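Local coordinates for ATP phosphoribosyltransferase regulatory subunit (PDB 1USY), which probably supports the first step of histidine biosynthesis, and may let histidine exert feedback control on ATP phosphoribosyltransferase, at residues I126-L138 with P198-L212. Residues are numbered along the deposited sequence; the frame is centred on the assembly and turned at random.
Sequences IVEIGHTGVYEDL and PLSVREDLLSASSFL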
loop_
_atom_site.group_PDB
_atom_site.type_symbol
_atom_site.label_atom_id
_atom_site.label_comp_id
_atom_site.label_asym_id
_atom_site.label_seq_id
_atom_site.Cartn_x
_atom_site.Cartn_y
_atom_site.Cartn_z
ATOM N N ILE B 126 -11.609 -33.411 -25.377
ATOM C CA ILE B 126 -10.333 -33.790 -25.971
ATOM C C ILE B 126 -9.228 -33.712 -24.902
ATOM O O ILE B 126 -9.067 -32.696 -24.246
ATOM C CB ILE B 126 -10.016 -32.861 -27.186
ATOM C CG1 ILE B 126 -11.026 -33.046 -28.302
ATOM C CG2 ILE B 126 -8.626 -33.100 -27.752
ATOM C CD1 ILE B 126 -11.023 -31.891 -29.377
ATOM N N VAL B 127 -8.503 -34.804 -24.713
ATOM C CA VAL B 127 -7.297 -34.851 -23.865
ATOM C C VAL B 127 -6.054 -34.816 -24.750
ATOM O O VAL B 127 -5.782 -35.745 -25.542
ATOM C CB VAL B 127 -7.248 -36.126 -22.987
ATOM C CG1 VAL B 127 -5.966 -36.131 -22.135
ATOM C CG2 VAL B 127 -8.533 -36.229 -22.082
ATOM N N GLU B 128 -5.332 -33.714 -24.669
ATOM C CA GLU B 128 -4.187 -33.537 -25.528
ATOM C C GLU B 128 -2.934 -33.836 -24.688
ATOM O O GLU B 128 -2.716 -33.234 -23.650
ATOM C CB GLU B 128 -4.209 -32.124 -26.101
ATOM C CG GLU B 128 -2.942 -31.750 -26.818
ATOM C CD GLU B 128 -2.891 -30.303 -27.243
ATOM O OE1 GLU B 128 -2.520 -29.414 -26.439
ATOM O OE2 GLU B 128 -3.227 -30.053 -28.401
ATOM N N ILE B 129 -2.148 -34.809 -25.104
ATOM C CA ILE B 129 -0.968 -35.229 -24.326
ATOM C C ILE B 129 0.314 -34.729 -24.971
ATOM O O ILE B 129 0.443 -34.645 -26.190
ATOM C CB ILE B 129 -0.869 -36.770 -24.195
ATOM C CG1 ILE B 129 -2.145 -37.396 -23.608
ATOM C CG2 ILE B 129 0.396 -37.164 -23.390
ATOM C CD1 ILE B 129 -2.148 -37.461 -22.074
ATOM N N GLY B 130 1.276 -34.406 -24.140
ATOM C CA GLY B 130 2.532 -33.877 -24.617
ATOM C C GLY B 130 3.627 -34.438 -23.732
ATOM O O GLY B 130 3.368 -35.116 -22.735
ATOM N N HIS B 131 4.858 -34.138 -24.096
ATOM C CA HIS B 131 5.971 -34.547 -23.299
ATOM C C HIS B 131 7.100 -33.599 -23.510
ATOM O O HIS B 131 7.493 -33.288 -24.629
ATOM C CB HIS B 131 6.417 -35.936 -23.685
ATOM C CG HIS B 131 7.252 -36.609 -22.652
ATOM N ND1 HIS B 131 6.755 -37.603 -21.842
ATOM C CD2 HIS B 131 8.548 -36.448 -22.309
ATOM C CE1 HIS B 131 7.721 -38.049 -21.055
ATOM N NE2 HIS B 131 8.815 -37.353 -21.306
ATOM N N THR B 132 7.637 -33.164 -22.398
ATOM C CA THR B 132 8.594 -32.098 -22.374
ATOM C C THR B 132 9.984 -32.619 -22.775
ATOM O O THR B 132 10.860 -31.840 -23.142
ATOM C CB THR B 132 8.550 -31.563 -20.956
ATOM O OG1 THR B 132 8.884 -30.181 -20.928
ATOM C CG2 THR B 132 9.554 -32.229 -20.093
ATOM N N GLY B 133 10.172 -33.945 -22.744
ATOM C CA GLY B 133 11.456 -34.565 -23.055
ATOM C C GLY B 133 11.785 -34.602 -24.543
ATOM O O GLY B 133 12.807 -35.120 -24.945
ATOM N N VAL B 134 10.925 -34.017 -25.364
ATOM C CA VAL B 134 11.149 -33.976 -26.807
ATOM C C VAL B 134 12.142 -32.875 -27.252
ATOM O O VAL B 134 12.810 -33.006 -28.276
ATOM C CB VAL B 134 9.785 -33.874 -27.579
ATOM C CG1 VAL B 134 8.963 -32.686 -27.123
ATOM C CG2 VAL B 134 10.002 -33.780 -29.066
ATOM N N TYR B 135 12.247 -31.807 -26.477
ATOM C CA TYR B 135 12.907 -30.600 -26.963
ATOM C C TYR B 135 14.427 -30.666 -27.037
ATOM O O TYR B 135 14.995 -30.251 -28.045
ATOM C CB TYR B 135 12.410 -29.361 -26.199
ATOM C CG TYR B 135 10.926 -29.191 -26.344
ATOM C CD1 TYR B 135 10.089 -29.096 -25.237
ATOM C CD2 TYR B 135 10.356 -29.159 -27.613
ATOM C CE1 TYR B 135 8.681 -28.958 -25.396
ATOM C CE2 TYR B 135 8.981 -29.037 -27.797
ATOM C CZ TYR B 135 8.154 -28.945 -26.696
ATOM O OH TYR B 135 6.817 -28.813 -26.934
ATOM N N GLU B 136 15.062 -31.196 -25.988
ATOM C CA GLU B 136 16.518 -31.331 -25.912
ATOM C C GLU B 136 17.014 -32.049 -27.158
ATOM O O GLU B 136 17.925 -31.576 -27.857
ATOM C CB GLU B 136 16.925 -32.162 -24.686
ATOM C CG GLU B 136 17.754 -31.416 -23.638
ATOM C CD GLU B 136 17.532 -31.897 -22.191
ATOM O OE1 GLU B 136 16.441 -32.453 -21.868
ATOM O OE2 GLU B 136 18.453 -31.708 -21.358
ATOM N N ASP B 137 16.376 -33.186 -27.426
ATOM C CA ASP B 137 16.690 -34.033 -28.555
ATOM C C ASP B 137 16.504 -33.303 -29.861
ATOM O O ASP B 137 17.282 -33.488 -30.776
ATOM C CB ASP B 137 15.798 -35.262 -28.531
ATOM C CG ASP B 137 16.067 -36.190 -29.695
ATOM O OD1 ASP B 137 15.086 -36.495 -30.432
ATOM O OD2 ASP B 137 17.221 -36.635 -29.951
ATOM N N LEU B 138 15.474 -32.478 -29.944
ATOM C CA LEU B 138 15.243 -31.672 -31.148
ATOM C C LEU B 138 16.247 -30.500 -31.330
ATOM O O LEU B 138 16.640 -30.183 -32.443
ATOM C CB LEU B 138 13.800 -31.141 -31.169
ATOM C CG LEU B 138 12.715 -31.770 -32.059
ATOM C CD1 LEU B 138 11.538 -30.856 -32.121
ATOM C CD2 LEU B 138 13.185 -32.081 -33.479
ATOM N N PRO B 198 12.879 -39.859 -28.653
ATOM C CA PRO B 198 13.657 -40.512 -27.595
ATOM C C PRO B 198 12.841 -41.601 -26.889
ATOM O O PRO B 198 11.677 -41.376 -26.539
ATOM C CB PRO B 198 13.998 -39.370 -26.644
ATOM C CG PRO B 198 13.894 -38.155 -27.441
ATOM C CD PRO B 198 12.968 -38.392 -28.587
ATOM N N LEU B 199 13.464 -42.761 -26.706
ATOM C CA LEU B 199 12.783 -43.988 -26.300
ATOM C C LEU B 199 11.869 -43.797 -25.102
ATOM O O LEU B 199 10.670 -44.062 -25.187
ATOM C CB LEU B 199 13.808 -45.096 -26.033
ATOM C CG LEU B 199 13.339 -46.403 -25.392
ATOM C CD1 LEU B 199 12.661 -47.285 -26.439
ATOM C CD2 LEU B 199 14.511 -47.154 -24.698
ATOM N N SER B 200 12.441 -43.328 -23.996
ATOM C CA SER B 200 11.683 -43.089 -22.766
ATOM C C SER B 200 10.494 -42.138 -22.970
ATOM O O SER B 200 9.442 -42.336 -22.368
ATOM C CB SER B 200 12.601 -42.568 -21.670
ATOM O OG SER B 200 13.210 -41.368 -22.100
ATOM N N VAL B 201 10.653 -41.131 -23.825
ATOM C CA VAL B 201 9.546 -40.227 -24.183
ATOM C C VAL B 201 8.396 -41.026 -24.831
ATOM O O VAL B 201 7.227 -40.936 -24.408
ATOM C CB VAL B 201 10.056 -39.074 -25.096
ATOM C CG1 VAL B 201 8.932 -38.257 -25.700
ATOM C CG2 VAL B 201 10.996 -38.176 -24.312
ATOM N N ARG B 202 8.758 -41.841 -25.814
ATOM C CA ARG B 202 7.800 -42.682 -26.538
ATOM C C ARG B 202 7.048 -43.706 -25.650
ATOM O O ARG B 202 5.836 -43.857 -25.793
ATOM C CB ARG B 202 8.496 -43.370 -27.719
ATOM C CG ARG B 202 7.549 -43.962 -28.794
ATOM C CD ARG B 202 8.177 -45.122 -29.580
ATOM N NE ARG B 202 9.504 -44.769 -30.101
ATOM C CZ ARG B 202 9.698 -43.953 -31.143
ATOM N NH1 ARG B 202 8.666 -43.414 -31.780
ATOM N NH2 ARG B 202 10.924 -43.664 -31.550
ATOM N N GLU B 203 7.746 -44.385 -24.737
ATOM C CA GLU B 203 7.100 -45.304 -23.786
ATOM C C GLU B 203 6.083 -44.595 -22.888
ATOM O O GLU B 203 4.991 -45.120 -22.601
ATOM C CB GLU B 203 8.123 -46.005 -22.894
ATOM C CG GLU B 203 9.454 -46.292 -23.541
ATOM C CD GLU B 203 9.341 -47.327 -24.642
ATOM O OE1 GLU B 203 9.392 -46.930 -25.832
ATOM O OE2 GLU B 203 9.203 -48.540 -24.322
ATOM N N ASP B 204 6.467 -43.412 -22.428
ATOM C CA ASP B 204 5.580 -42.570 -21.634
ATOM C C ASP B 204 4.326 -42.131 -22.397
ATOM O O ASP B 204 3.214 -42.302 -21.898
ATOM C CB ASP B 204 6.340 -41.361 -21.107
ATOM C CG ASP B 204 7.128 -41.695 -19.879
ATOM O OD1 ASP B 204 7.894 -40.835 -19.395
ATOM O OD2 ASP B 204 7.038 -42.817 -19.338
ATOM N N LEU B 205 4.504 -41.569 -23.589
ATOM C CA LEU B 205 3.353 -41.209 -24.423
ATOM C C LEU B 205 2.441 -42.446 -24.714
ATOM O O LEU B 205 1.233 -42.365 -24.568
ATOM C CB LEU B 205 3.812 -40.538 -25.726
ATOM C CG LEU B 205 4.337 -39.120 -25.534
ATOM C CD1 LEU B 205 5.151 -38.653 -26.716
ATOM C CD2 LEU B 205 3.178 -38.174 -25.308
ATOM N N LEU B 206 3.051 -43.584 -25.063
ATOM C CA LEU B 206 2.335 -44.788 -25.447
ATOM C C LEU B 206 1.511 -45.357 -24.308
ATOM O O LEU B 206 0.423 -45.885 -24.511
ATOM C CB LEU B 206 3.317 -45.873 -25.912
ATOM C CG LEU B 206 3.735 -46.108 -27.373
ATOM C CD1 LEU B 206 4.642 -47.369 -27.467
ATOM C CD2 LEU B 206 2.546 -46.272 -28.303
ATOM N N SER B 207 2.042 -45.272 -23.103
ATOM C CA SER B 207 1.369 -45.879 -21.959
ATOM C C SER B 207 0.232 -44.957 -21.491
ATOM O O SER B 207 -0.831 -45.429 -21.065
ATOM C CB SER B 207 2.377 -46.189 -20.845
ATOM O OG SER B 207 1.723 -46.256 -19.581
ATOM N N ALA B 208 0.454 -43.647 -21.595
ATOM C CA ALA B 208 -0.584 -42.665 -21.270
ATOM C C ALA B 208 -1.750 -42.782 -22.267
ATOM O O ALA B 208 -2.876 -43.085 -21.876
ATOM C CB ALA B 208 0.008 -41.218 -21.222
ATOM N N SER B 209 -1.474 -42.555 -23.549
ATOM C CA SER B 209 -2.448 -42.763 -24.637
ATOM C C SER B 209 -3.283 -44.037 -24.444
ATOM O O SER B 209 -4.517 -43.974 -24.466
ATOM C CB SER B 209 -1.712 -42.892 -25.965
ATOM O OG SER B 209 -1.068 -41.679 -26.279
ATOM N N SER B 210 -2.601 -45.161 -24.249
ATOM C CA SER B 210 -3.248 -46.463 -24.039
ATOM C C SER B 210 -4.167 -46.424 -22.840
ATOM O O SER B 210 -5.366 -46.711 -22.931
ATOM C CB SER B 210 -2.209 -47.547 -23.772
ATOM O OG SER B 210 -1.856 -48.190 -24.979
ATOM N N PHE B 211 -3.590 -46.069 -21.731
ATOM C CA PHE B 211 -4.327 -46.009 -20.488
ATOM C C PHE B 211 -5.624 -45.202 -20.672
ATOM O O PHE B 211 -6.716 -45.661 -20.329
ATOM C CB PHE B 211 -3.484 -45.368 -19.391
ATOM C CG PHE B 211 -4.237 -45.279 -18.069
ATOM C CD1 PHE B 211 -4.884 -44.096 -17.725
ATOM C CD2 PHE B 211 -4.280 -46.384 -17.206
ATOM C CE1 PHE B 211 -5.580 -44.006 -16.520
ATOM C CE2 PHE B 211 -4.977 -46.295 -15.998
ATOM C CZ PHE B 211 -5.627 -45.105 -15.654
ATOM N N LEU B 212 -5.494 -44.007 -21.220
ATOM C CA LEU B 212 -6.656 -43.116 -21.421
ATOM C C LEU B 212 -7.659 -43.701 -22.443
ATOM O O LEU B 212 -8.876 -43.711 -22.212
ATOM C CB LEU B 212 -6.201 -41.740 -21.926
ATOM C CG LEU B 212 -5.428 -40.932 -20.868
ATOM C CD1 LEU B 212 -5.210 -39.471 -21.274
ATOM C CD2 LEU B 212 -6.134 -40.880 -19.506
#
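L205, which packs on I129, has its carbonyl oxygen gripped twice: by S209 N and by S209 OG, the latter at 2.9 Å from above the carbonyl plane. Serine suits this buried site by bonding its own helix. Helix 199-212 runs nearly antiparallel to strand 126-131 (162°, axes 9.0 Å apart); alternate side chains of the strand, V127, I129 and H131, point toward it. Branched V127 and I129 suit a strand: I129 chi1 of -55° sets CG2 anti to the backbone N, where it meets L205 CD2 at 3.5 Å, while I129 CD1 and L212 CD1 come tip to tip. V201 CG1 makes a CH-pi contact over the H131 ring, 4.2 Å from its centroid, and D204 OD1 lies at the ring's edge, 3.2 Å from H131 CE1. With H131 replaced by an alanine, V201 would probably lose the ring face it packs on, and a gap would open beside D204. At G133 a CB would point toward the helix; glycine lets V201 CG2 sit by its oxygen. N-cap P198 packs against D137, whose carboxylate is salt-bridged to R175. Apolar burial and dispersion thus probably dominate, and D204 OD1, 4.1 Å from H131 NE2, might favour a protonated imidazole.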